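Local coordinates for phycocyanobilin lyase subunit beta (Nostoc sp. PCC 7120, PDB 5N3U), which pairs with CpcE to form a lyase that is probably required for attaching the phycocyanobilin chromophore to the CpcA phycocyanin subunit, at residues A39-Y43 with A78-S82; S109-A113 with D148-I153; L139-L143 with G160-L164; L178-L182 with I194-Q198. All coordinates share one frame; numbering follows the deposited sequence.

Interaction 1 (A39-Y43 with A78-S82); sequences AVFGY and ARAYS
Phe41 and Ala78 bring the two backbones to a CA-CA separation of 4.5 Å, where a type I turn from Val40 to Tyr43 lies against the helix that carries residues 78-82. The turn is closed by the bond from Tyr43 N to Val40 O. Its Phe41 O rests 3.4 Å from Ala78 CB, and Gly42 N stands over the same methyl. With CG set beside its own backbone N (chi1 -59°), the Phe41 ring takes Tyr81 CB over the centre of one face, a CH-pi contact of 3.4 Å to the centroid. The Phe41 and Tyr81 rings are nearly parallel (26°) but slid apart, their centroids separated by 5.5 Å. Ser82 OG lies 3.6 Å from Phe41 CD2. Leu56 of helix 46-59 also packs on Phe41, while Pro46 and Ala49 touch Tyr81. Cutting the ring back to an alanine here would probably leave Tyr81 CB without the ring face it rests on and open a gap beside Leu56. Gly42 O accepts a hydrogen bond from Asn44 of a second copy of the protein. A turn laid on a later helix, with helix 46-59 touching both aromatic residues, is consistent with the start of a HEAT-type alpha-solenoid.

Interaction 2 (S109-A113 with D148-I153); sequences SVRRA and DAEWSI
Arg112 and Ser152 meet on the close-packed side of this contact. Arg112 NH1 donates to Ser152 OG at 3.0 Å, the oxygen lying near the guanidinium plane. Ser152 OG in turn donates to Glu150 OE2, 2.7 Å away; the same OE2 caps the helix by accepting from Ser152 N. Next to it, Ile153 CD1 fits between Arg112 CG and Arg111 CB, 3.9 Å from each. The Arg111 side is polar and carries a water. Arg111 NH1 forms a salt bridge to Asp148 OD1 (2.9 Å); OD1 lies near the guanidinium plane, but the nitrogen meets it from 55° out of the carboxylate plane, the two planes standing 70° apart. The water joins Arg111 NH2 to the same OD1. Asp148 OD2 instead accepts from Glu150 N, 3.0 Å away, an Asx turn that holds the carboxylate ahead of the helix. A methionine in place of Arg112 would probably leave Ser152 OG without its donor and Ser238 of a CpcE chain, which hydrogen-bonds Arg112 NH2, without this partner. Helices 108-118 and 151-163 run side by side in the same direction, as neighbouring helices within one layer of a HEAT-repeat solenoid do.

Interaction 3 (L139-L143 with G160-L164); sequences LETLL and GLQGL
Leu142 CD1 sits directly over one face of the Gly160-Leu161 peptide, the flat group of this otherwise aliphatic contact, 3.6 Å above Gly160 C and 3.7 Å from Leu161 N. The pair of helices joined here, 130-145 and 151-163, follow each other in the chain and run in roughly opposite directions, the antiparallel helix packing on which HEAT-repeat solenoids are built. Gly160 is what permits the approach: a CB at this position would point toward Leu142 and collide with its CD2. Leu142 therefore lies against bare backbone, while its CB meets Leu161 CD2 at 3.6 Å.

Leu161 is the reciprocal projection. Its CG is set beside the backbone N (chi1 -70°), which carries CD2 across to the other helix, among Leu139, Leu142 and Leu143. Leu139 and Leu143, one helical turn apart, both cross Leu161 at about a right angle, Leu143 CD2 lying 4.1 Å from Leu161 CD2. Leu164, three residues on from Leu161, extends the seam: its CD1 lies 3.9 Å from Leu139 CB and 4.0 Å from Leu142 CD1. Ile174 of helix 171-184 packs on both Leu139 and Leu164, and Ala115 of helix 108-118 touches Leu142, placing the contact between neighbouring helices in the interior. The packing is tightest where the methyl Leu139 CD1 presses on Leu161 CD2, at 3.5 Å.

Interaction 4 (L178-L182 with I194-Q198); sequences LKEML and ILLAQ
With chi1 at -72°, Ile194 has CG1 beside its backbone N and CG2 anti to it; the extended chi2 carries CD1 across to Met181 and Leu182 on the facing helix. Ile194 CD1 ends in a tight spot, 3.4 Å from Met181 CB and equally close to Leu182 N. Ile194 CG2 rests 3.7 Å from Leu178 O, an oxygen already taken up by the backbone bond from Leu182 N, and 3.9 Å from Leu182 CB. Leu182 has CG opposite its own N (chi1 -166°), a setting that sends its methyls past Ile194 to Leu195 and Gln198. There Leu182 CD2 touches Leu195 CD2 at 3.9 Å, the two side chains crossing at about a right angle.

Helices 171-184 and 188-198 form an antiparallel hairpin, the last pair of helices in the modelled chain and one consistent with continued HEAT-like stacking. The axes of the two segments approach to 10.4 Å, with 150° between their N-to-C directions. On the inner side Ile158 of helix 151-163 packs on Leu178, Met181 and Ile194, closing the apolar seam. The outer side is more polar. The extended Gln198 chain passes obliquely across Leu182, setting Gln198 OE1 3.7 Å from Leu182 CD2, and its amide nitrogen NE2 lies 4.2 Å from the backbone N of Lys179. Leu195 also packs on Ile261 of a CpcE chain.

Overall arrangement
The four contacts follow the chain along an elongated, all-helical solenoid. Interactions 1 and 4 are furthest apart, their centres about 33 Å from each other and on opposite sides of the chain's centre. Interactions 1 and 2 touch where Ala80 packs against Val110 and Ser109, tying helix 76-89 to helix 108-118. Helix 151-163 is shared by interactions 2 and 3, its start serving the first and its end the second, with centres about 13 Å apart. Interaction 3 in turn touches interaction 4 through Gln162 and Ala197. CpcE chains reach residues of all four: Arg79 forms a salt bridge to Glu8 of a CpcE chain, and Trp151 makes a cation-pi contact with Lys245 of a CpcE chain.

Interaction 1 (A39-Y43 with A78-S82)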
loop_
_atom_site.group_PDB
_atom_site.type_symbol
_atom_site.label_atom_id
_atom_site.label_comp_id
_atom_site.label_asym_id
_atom_site.label_seq_id
_atom_site.Cartn_x
_atom_site.Cartn_y
_atom_site.Cartn_z
ATOM N N ALA B 39 10.208 -9.568 -14.640
ATOM C CA ALA B 39 10.318 -8.120 -14.613
ATOM C C ALA B 39 9.102 -7.449 -15.287
ATOM O O ALA B 39 8.747 -6.372 -14.914
ATOM C CB ALA B 39 11.590 -7.676 -15.288
ATOM N N VAL B 40 8.452 -8.118 -16.233
ATOM C CA VAL B 40 7.277 -7.586 -16.879
ATOM C C VAL B 40 6.177 -7.273 -15.849
ATOM O O VAL B 40 5.399 -6.368 -16.072
ATOM C CB VAL B 40 6.739 -8.502 -17.984
ATOM C CG1 VAL B 40 5.365 -8.074 -18.465
ATOM C CG2 VAL B 40 7.741 -8.510 -19.141
ATOM N N PHE B 41 6.081 -8.037 -14.764
ATOM C CA PHE B 41 4.994 -7.796 -13.789
ATOM C C PHE B 41 5.070 -6.389 -13.179
ATOM O O PHE B 41 4.093 -5.843 -12.735
ATOM C CB PHE B 41 5.081 -8.787 -12.649
ATOM C CG PHE B 41 5.008 -10.235 -12.998
ATOM C CD1 PHE B 41 4.345 -10.719 -14.150
ATOM C CD2 PHE B 41 5.543 -11.143 -12.118
ATOM C CE1 PHE B 41 4.233 -12.077 -14.368
ATOM C CE2 PHE B 41 5.458 -12.503 -12.342
ATOM C CZ PHE B 41 4.810 -12.988 -13.476
ATOM N N GLY B 42 6.213 -5.768 -13.201
ATOM C CA GLY B 42 6.426 -4.423 -12.717
ATOM C C GLY B 42 5.899 -3.287 -13.594
ATOM O O GLY B 42 5.938 -2.156 -13.172
ATOM N N TYR B 43 5.425 -3.595 -14.786
ATOM C CA TYR B 43 4.861 -2.615 -15.689
ATOM C C TYR B 43 3.406 -2.922 -15.694
ATOM O O TYR B 43 2.952 -4.029 -16.175
ATOM C CB TYR B 43 5.318 -2.865 -17.106
ATOM C CG TYR B 43 6.798 -2.921 -17.172
ATOM C CD1 TYR B 43 7.620 -1.866 -16.693
ATOM C CD2 TYR B 43 7.415 -4.045 -17.710
ATOM C CE1 TYR B 43 9.018 -1.980 -16.770
ATOM C CE2 TYR B 43 8.791 -4.154 -17.794
ATOM C CZ TYR B 43 9.581 -3.154 -17.329
ATOM O OH TYR B 43 10.926 -3.398 -17.456
ATOM N N ALA B 78 2.886 -6.037 -8.930
ATOM C CA ALA B 78 3.817 -7.066 -9.494
ATOM C C ALA B 78 3.867 -8.309 -8.676
ATOM O O ALA B 78 3.853 -9.431 -9.183
ATOM C CB ALA B 78 5.183 -6.473 -9.571
ATOM N N ARG B 79 3.858 -8.124 -7.348
ATOM C CA ARG B 79 3.966 -9.219 -6.420
ATOM C C ARG B 79 2.806 -10.186 -6.539
ATOM O O ARG B 79 2.992 -11.408 -6.403
ATOM C CB ARG B 79 4.141 -8.642 -5.000
ATOM C CG ARG B 79 4.375 -9.662 -3.956
ATOM C CD ARG B 79 5.003 -9.046 -2.675
ATOM N NE ARG B 79 4.080 -8.190 -1.934
ATOM C CZ ARG B 79 4.061 -6.839 -1.916
ATOM N NH1 ARG B 79 3.153 -6.230 -1.183
ATOM N NH2 ARG B 79 4.906 -6.088 -2.664
ATOM N N ALA B 80 1.615 -9.668 -6.818
ATOM C CA ALA B 80 0.462 -10.446 -6.916
ATOM C C ALA B 80 0.615 -11.419 -8.102
ATOM O O ALA B 80 0.168 -12.521 -8.034
ATOM C CB ALA B 80 -0.730 -9.561 -7.160
ATOM N N TYR B 81 1.229 -10.961 -9.182
ATOM C CA TYR B 81 1.496 -11.796 -10.353
ATOM C C TYR B 81 2.499 -12.853 -10.039
ATOM O O TYR B 81 2.319 -14.003 -10.471
ATOM C CB TYR B 81 1.989 -10.975 -11.569
ATOM C CG TYR B 81 0.873 -10.232 -12.235
ATOM C CD1 TYR B 81 -0.095 -10.929 -12.971
ATOM C CD2 TYR B 81 0.784 -8.838 -12.174
ATOM C CE1 TYR B 81 -1.141 -10.250 -13.609
ATOM C CE2 TYR B 81 -0.257 -8.128 -12.810
ATOM C CZ TYR B 81 -1.229 -8.860 -13.504
ATOM O OH TYR B 81 -2.245 -8.184 -14.177
ATOM N N SER B 82 3.548 -12.549 -9.288
ATOM C CA SER B 82 4.493 -13.588 -8.875
ATOM C C SER B 82 3.782 -14.685 -8.108
ATOM O O SER B 82 3.959 -15.865 -8.361
ATOM C CB SER B 82 5.624 -13.055 -8.046
ATOM O OG SER B 82 6.464 -12.245 -8.810
#

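Interaction 2 (S109-A113 with D148-I153)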
loop_
_atom_site.group_PDB
_atom_site.type_symbol
_atom_site.label_atom_id
_atom_site.label_comp_id
_atom_site.label_asym_id
_atom_site.label_seq_id
_atom_site.Cartn_x
_atom_site.Cartn_y
_atom_site.Cartn_z
ATOM N N SER B 109 -4.895 -8.292 -3.115
ATOM C CA SER B 109 -4.717 -9.036 -4.318
ATOM C C SER B 109 -3.624 -10.090 -4.087
ATOM O O SER B 109 -3.724 -11.242 -4.609
ATOM C CB SER B 109 -4.257 -8.103 -5.503
ATOM O OG SER B 109 -3.154 -7.267 -5.139
ATOM N N VAL B 110 -2.596 -9.734 -3.306
ATOM C CA VAL B 110 -1.504 -10.689 -3.042
ATOM C C VAL B 110 -1.984 -11.807 -2.152
ATOM O O VAL B 110 -1.707 -12.980 -2.412
ATOM C CB VAL B 110 -0.317 -9.985 -2.417
ATOM C CG1 VAL B 110 0.708 -11.008 -1.871
ATOM C CG2 VAL B 110 0.323 -9.089 -3.409
ATOM N N ARG B 111 -2.625 -11.464 -1.052
ATOM C CA ARG B 111 -3.114 -12.428 -0.103
ATOM C C ARG B 111 -4.114 -13.435 -0.709
ATOM O O ARG B 111 -4.080 -14.628 -0.354
ATOM C CB ARG B 111 -3.757 -11.690 1.088
ATOM C CG ARG B 111 -2.822 -10.722 1.818
ATOM C CD ARG B 111 -3.441 -10.047 3.036
ATOM N NE ARG B 111 -3.584 -11.071 4.056
ATOM C CZ ARG B 111 -4.392 -10.994 5.093
ATOM N NH1 ARG B 111 -5.137 -9.908 5.330
ATOM N NH2 ARG B 111 -4.433 -12.016 5.905
ATOM N N ARG B 112 -5.051 -12.960 -1.554
ATOM C CA ARG B 112 -6.048 -13.816 -2.097
ATOM C C ARG B 112 -5.419 -14.828 -3.008
ATOM O O ARG B 112 -5.848 -16.001 -3.021
ATOM C CB ARG B 112 -7.143 -13.064 -2.850
ATOM C CG ARG B 112 -7.992 -12.147 -1.926
ATOM C CD ARG B 112 -9.143 -11.484 -2.631
ATOM N NE ARG B 112 -8.679 -10.657 -3.734
ATOM C CZ ARG B 112 -8.776 -9.308 -3.791
ATOM N NH1 ARG B 112 -9.360 -8.600 -2.828
ATOM N NH2 ARG B 112 -8.268 -8.691 -4.809
ATOM N N ALA B 113 -4.451 -14.390 -3.799
ATOM C CA ALA B 113 -3.736 -15.274 -4.737
ATOM C C ALA B 113 -3.000 -16.373 -3.985
ATOM O O ALA B 113 -2.954 -17.496 -4.425
ATOM C CB ALA B 113 -2.761 -14.486 -5.650
ATOM N N ASP B 148 -9.901 -13.213 8.986
ATOM C CA ASP B 148 -9.648 -11.845 8.645
ATOM C C ASP B 148 -10.972 -11.082 8.573
ATOM O O ASP B 148 -12.006 -11.649 8.234
ATOM C CB ASP B 148 -8.970 -11.749 7.272
ATOM C CG ASP B 148 -8.270 -10.471 7.063
ATOM O OD1 ASP B 148 -7.083 -10.346 7.500
ATOM O OD2 ASP B 148 -8.854 -9.564 6.440
ATOM N N ALA B 149 -10.896 -9.793 8.817
ATOM C CA ALA B 149 -12.074 -8.923 8.725
ATOM C C ALA B 149 -12.548 -8.635 7.303
ATOM O O ALA B 149 -13.711 -8.367 7.133
ATOM C CB ALA B 149 -11.846 -7.620 9.460
ATOM N N GLU B 150 -11.681 -8.690 6.280
ATOM C CA GLU B 150 -12.077 -8.408 4.892
ATOM C C GLU B 150 -12.718 -9.665 4.295
ATOM O O GLU B 150 -12.123 -10.783 4.323
ATOM C CB GLU B 150 -10.823 -7.961 4.128
ATOM C CG GLU B 150 -10.826 -8.066 2.602
ATOM C CD GLU B 150 -11.903 -7.265 1.972
ATOM O OE1 GLU B 150 -12.199 -6.182 2.532
ATOM O OE2 GLU B 150 -12.426 -7.694 0.922
ATOM N N TRP B 151 -13.913 -9.490 3.725
ATOM C CA TRP B 151 -14.721 -10.625 3.209
ATOM C C TRP B 151 -13.962 -11.343 2.126
ATOM O O TRP B 151 -14.070 -12.571 2.047
ATOM C CB TRP B 151 -16.115 -10.165 2.677
ATOM C CG TRP B 151 -16.011 -9.444 1.442
ATOM C CD1 TRP B 151 -15.815 -8.104 1.269
ATOM C CD2 TRP B 151 -16.060 -10.012 0.157
ATOM N NE1 TRP B 151 -15.682 -7.822 -0.035
ATOM C CE2 TRP B 151 -15.854 -8.989 -0.751
ATOM C CE3 TRP B 151 -16.192 -11.318 -0.309
ATOM C CZ2 TRP B 151 -15.808 -9.213 -2.101
ATOM C CZ3 TRP B 151 -16.156 -11.534 -1.651
ATOM C CH2 TRP B 151 -15.974 -10.502 -2.532
ATOM N N SER B 152 -13.257 -10.620 1.253
ATOM C CA SER B 152 -12.614 -11.272 0.127
ATOM C C SER B 152 -11.438 -12.195 0.559
ATOM O O SER B 152 -11.121 -13.180 -0.157
ATOM C CB SER B 152 -12.168 -10.271 -0.923
ATOM O OG SER B 152 -11.064 -9.522 -0.499
ATOM N N ILE B 153 -10.794 -11.893 1.696
ATOM C CA ILE B 153 -9.771 -12.753 2.238
ATOM C C ILE B 153 -10.402 -14.006 2.741
ATOM O O ILE B 153 -9.905 -15.121 2.498
ATOM C CB ILE B 153 -9.003 -12.085 3.427
ATOM C CG1 ILE B 153 -8.281 -10.818 3.026
ATOM C CG2 ILE B 153 -8.013 -13.070 4.009
ATOM C CD1 ILE B 153 -7.547 -10.912 1.755
HETATM O O HOH W 1 -5.820 -12.612 8.736
#

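Interaction 3 (L139-L143 with G160-L164)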
loop_
_atom_site.group_PDB
_atom_site.type_symbol
_atom_site.label_atom_id
_atom_site.label_comp_id
_atom_site.label_asym_id
_atom_site.label_seq_id
_atom_site.Cartn_x
_atom_site.Cartn_y
_atom_site.Cartn_z
ATOM N N LEU B 139 -2.895 -25.674 5.708
ATOM C CA LEU B 139 -4.129 -25.660 6.426
ATOM C C LEU B 139 -4.060 -24.728 7.587
ATOM O O LEU B 139 -4.957 -23.882 7.746
ATOM C CB LEU B 139 -4.494 -27.121 6.874
ATOM C CG LEU B 139 -5.685 -27.222 7.815
ATOM C CD1 LEU B 139 -6.930 -26.689 7.136
ATOM C CD2 LEU B 139 -5.894 -28.674 8.311
ATOM N N GLU B 140 -3.014 -24.794 8.394
ATOM C CA GLU B 140 -2.922 -23.905 9.580
ATOM C C GLU B 140 -3.022 -22.459 9.152
ATOM O O GLU B 140 -3.656 -21.647 9.796
ATOM C CB GLU B 140 -1.611 -24.108 10.370
ATOM C CG GLU B 140 -1.505 -25.459 11.070
ATOM C CD GLU B 140 -0.033 -25.929 11.473
ATOM O OE1 GLU B 140 1.021 -25.169 11.441
ATOM O OE2 GLU B 140 0.095 -27.144 11.773
ATOM N N THR B 141 -2.350 -22.107 8.053
ATOM C CA THR B 141 -2.388 -20.721 7.620
ATOM C C THR B 141 -3.746 -20.356 7.125
ATOM O O THR B 141 -4.194 -19.237 7.378
ATOM C CB THR B 141 -1.337 -20.470 6.514
ATOM O OG1 THR B 141 -0.084 -20.481 7.178
ATOM C CG2 THR B 141 -1.371 -19.055 5.993
ATOM N N LEU B 142 -4.362 -21.239 6.357
ATOM C CA LEU B 142 -5.684 -20.956 5.847
ATOM C C LEU B 142 -6.715 -20.805 6.942
ATOM O O LEU B 142 -7.619 -19.971 6.837
ATOM C CB LEU B 142 -6.127 -22.000 4.875
ATOM C CG LEU B 142 -5.491 -21.930 3.497
ATOM C CD1 LEU B 142 -5.705 -23.187 2.760
ATOM C CD2 LEU B 142 -6.087 -20.828 2.669
ATOM N N LEU B 143 -6.581 -21.593 7.997
ATOM C CA LEU B 143 -7.462 -21.445 9.161
ATOM C C LEU B 143 -7.251 -20.115 9.827
ATOM O O LEU B 143 -8.211 -19.395 10.217
ATOM C CB LEU B 143 -7.263 -22.585 10.171
ATOM C CG LEU B 143 -7.593 -23.985 9.692
ATOM C CD1 LEU B 143 -7.221 -25.031 10.761
ATOM C CD2 LEU B 143 -9.078 -24.112 9.372
ATOM N N GLY B 160 -9.139 -22.000 -0.734
ATOM C CA GLY B 160 -7.936 -22.734 -0.426
ATOM C C GLY B 160 -8.270 -23.999 0.353
ATOM O O GLY B 160 -7.819 -25.050 0.014
ATOM N N LEU B 161 -9.094 -23.855 1.357
ATOM C CA LEU B 161 -9.500 -24.956 2.200
ATOM C C LEU B 161 -10.169 -26.051 1.421
ATOM O O LEU B 161 -9.889 -27.230 1.656
ATOM C CB LEU B 161 -10.378 -24.508 3.321
ATOM C CG LEU B 161 -9.826 -23.690 4.446
ATOM C CD1 LEU B 161 -10.932 -23.160 5.346
ATOM C CD2 LEU B 161 -8.789 -24.405 5.324
ATOM N N GLN B 162 -10.983 -25.706 0.449
ATOM C CA GLN B 162 -11.612 -26.719 -0.364
ATOM C C GLN B 162 -10.621 -27.487 -1.144
ATOM O O GLN B 162 -10.804 -28.669 -1.454
ATOM C CB GLN B 162 -12.576 -26.073 -1.349
ATOM C CG GLN B 162 -13.549 -27.035 -2.042
ATOM C CD GLN B 162 -14.372 -26.296 -3.107
ATOM O OE1 GLN B 162 -14.963 -25.273 -2.863
ATOM N NE2 GLN B 162 -14.347 -26.792 -4.299
ATOM N N GLY B 163 -9.579 -26.814 -1.607
ATOM C CA GLY B 163 -8.527 -27.507 -2.293
ATOM C C GLY B 163 -7.830 -28.577 -1.499
ATOM O O GLY B 163 -7.191 -29.451 -2.080
ATOM N N LEU B 164 -7.885 -28.501 -0.184
ATOM C CA LEU B 164 -7.268 -29.525 0.606
ATOM C C LEU B 164 -8.168 -30.803 0.872
ATOM O O LEU B 164 -7.821 -31.633 1.688
ATOM C CB LEU B 164 -6.777 -28.900 1.912
ATOM C CG LEU B 164 -5.636 -27.841 1.796
ATOM C CD1 LEU B 164 -5.461 -27.155 3.115
ATOM C CD2 LEU B 164 -4.324 -28.466 1.428
#

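Interaction 4 (L178-L182 with I194-Q198)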
loop_
_atom_site.group_PDB
_atom_site.type_symbol
_atom_site.label_atom_id
_atom_site.label_comp_id
_atom_site.label_asym_id
_atom_site.label_seq_id
_atom_site.Cartn_x
_atom_site.Cartn_y
_atom_site.Cartn_z
ATOM N N LEU B 178 -15.519 -24.744 8.591
ATOM C CA LEU B 178 -16.535 -24.341 7.693
ATOM C C LEU B 178 -17.904 -24.202 8.378
ATOM O O LEU B 178 -18.583 -23.202 8.148
ATOM C CB LEU B 178 -16.610 -25.316 6.541
ATOM C CG LEU B 178 -15.487 -25.305 5.517
ATOM C CD1 LEU B 178 -15.623 -26.341 4.451
ATOM C CD2 LEU B 178 -15.326 -23.979 4.829
ATOM N N LYS B 179 -18.281 -25.154 9.246
ATOM C CA LYS B 179 -19.513 -25.011 10.024
ATOM C C LYS B 179 -19.469 -23.773 10.907
ATOM O O LYS B 179 -20.452 -23.027 10.945
ATOM C CB LYS B 179 -19.765 -26.207 10.919
ATOM C CG LYS B 179 -20.055 -27.507 10.189
ATOM C CD LYS B 179 -20.299 -28.686 11.154
ATOM C CE LYS B 179 -19.415 -29.921 10.850
ATOM N NZ LYS B 179 -19.612 -30.546 9.495
ATOM N N GLU B 180 -18.366 -23.529 11.618
ATOM C CA GLU B 180 -18.289 -22.354 12.473
ATOM C C GLU B 180 -18.446 -21.086 11.622
ATOM O O GLU B 180 -18.979 -20.078 12.096
ATOM C CB GLU B 180 -16.934 -22.201 13.193
ATOM C CG GLU B 180 -16.498 -23.206 14.257
ATOM C CD GLU B 180 -14.956 -23.378 14.296
ATOM O OE1 GLU B 180 -14.474 -24.541 14.448
ATOM O OE2 GLU B 180 -14.208 -22.366 14.114
ATOM N N MET B 181 -17.941 -21.103 10.385
ATOM C CA MET B 181 -18.011 -19.883 9.563
ATOM C C MET B 181 -19.413 -19.659 8.966
ATOM O O MET B 181 -19.949 -18.546 8.980
ATOM C CB MET B 181 -16.939 -19.945 8.457
ATOM C CG MET B 181 -15.548 -19.600 8.953
ATOM S SD MET B 181 -14.462 -19.763 7.515
ATOM C CE MET B 181 -14.758 -18.117 6.852
ATOM N N LEU B 182 -20.005 -20.728 8.464
ATOM C CA LEU B 182 -21.435 -20.703 8.070
ATOM C C LEU B 182 -22.362 -20.191 9.179
ATOM O O LEU B 182 -23.297 -19.478 8.886
ATOM C CB LEU B 182 -21.909 -22.075 7.624
ATOM C CG LEU B 182 -23.250 -22.087 6.894
ATOM C CD1 LEU B 182 -23.277 -21.192 5.671
ATOM C CD2 LEU B 182 -23.583 -23.495 6.474
ATOM N N ILE B 194 -19.154 -21.016 1.340
ATOM C CA ILE B 194 -19.024 -22.151 2.259
ATOM C C ILE B 194 -19.932 -23.318 1.802
ATOM O O ILE B 194 -19.455 -24.441 1.567
ATOM C CB ILE B 194 -19.360 -21.726 3.685
ATOM C CG1 ILE B 194 -18.233 -20.831 4.255
ATOM C CG2 ILE B 194 -19.571 -22.941 4.613
ATOM C CD1 ILE B 194 -18.616 -20.013 5.452
ATOM N N LEU B 195 -21.220 -23.009 1.597
ATOM C CA LEU B 195 -22.179 -23.975 1.017
ATOM C C LEU B 195 -21.702 -24.650 -0.213
ATOM O O LEU B 195 -21.825 -25.832 -0.307
ATOM C CB LEU B 195 -23.510 -23.315 0.682
ATOM C CG LEU B 195 -24.247 -22.840 1.941
ATOM C CD1 LEU B 195 -25.386 -21.906 1.526
ATOM C CD2 LEU B 195 -24.721 -24.012 2.809
ATOM N N LEU B 196 -21.138 -23.917 -1.171
ATOM C CA LEU B 196 -20.590 -24.544 -2.328
ATOM C C LEU B 196 -19.438 -25.471 -1.946
ATOM O O LEU B 196 -19.283 -26.523 -2.563
ATOM C CB LEU B 196 -20.049 -23.538 -3.346
ATOM C CG LEU B 196 -19.451 -24.082 -4.632
ATOM C CD1 LEU B 196 -20.475 -24.945 -5.371
ATOM C CD2 LEU B 196 -19.033 -22.949 -5.541
ATOM N N ALA B 197 -18.614 -25.066 -0.979
ATOM C CA ALA B 197 -17.480 -25.925 -0.592
ATOM C C ALA B 197 -18.032 -27.201 0.089
ATOM O O ALA B 197 -17.657 -28.301 -0.324
ATOM C CB ALA B 197 -16.490 -25.205 0.314
ATOM N N GLN B 198 -18.931 -27.054 1.084
ATOM C CA GLN B 198 -19.565 -28.231 1.736
ATOM C C GLN B 198 -20.106 -29.265 0.764
ATOM O O GLN B 198 -19.943 -30.448 0.975
ATOM C CB GLN B 198 -20.662 -27.820 2.679
ATOM C CG GLN B 198 -20.115 -27.452 4.032
ATOM C CD GLN B 198 -20.973 -26.459 4.768
ATOM O OE1 GLN B 198 -21.868 -25.837 4.184
ATOM N NE2 GLN B 198 -20.716 -26.300 6.067
#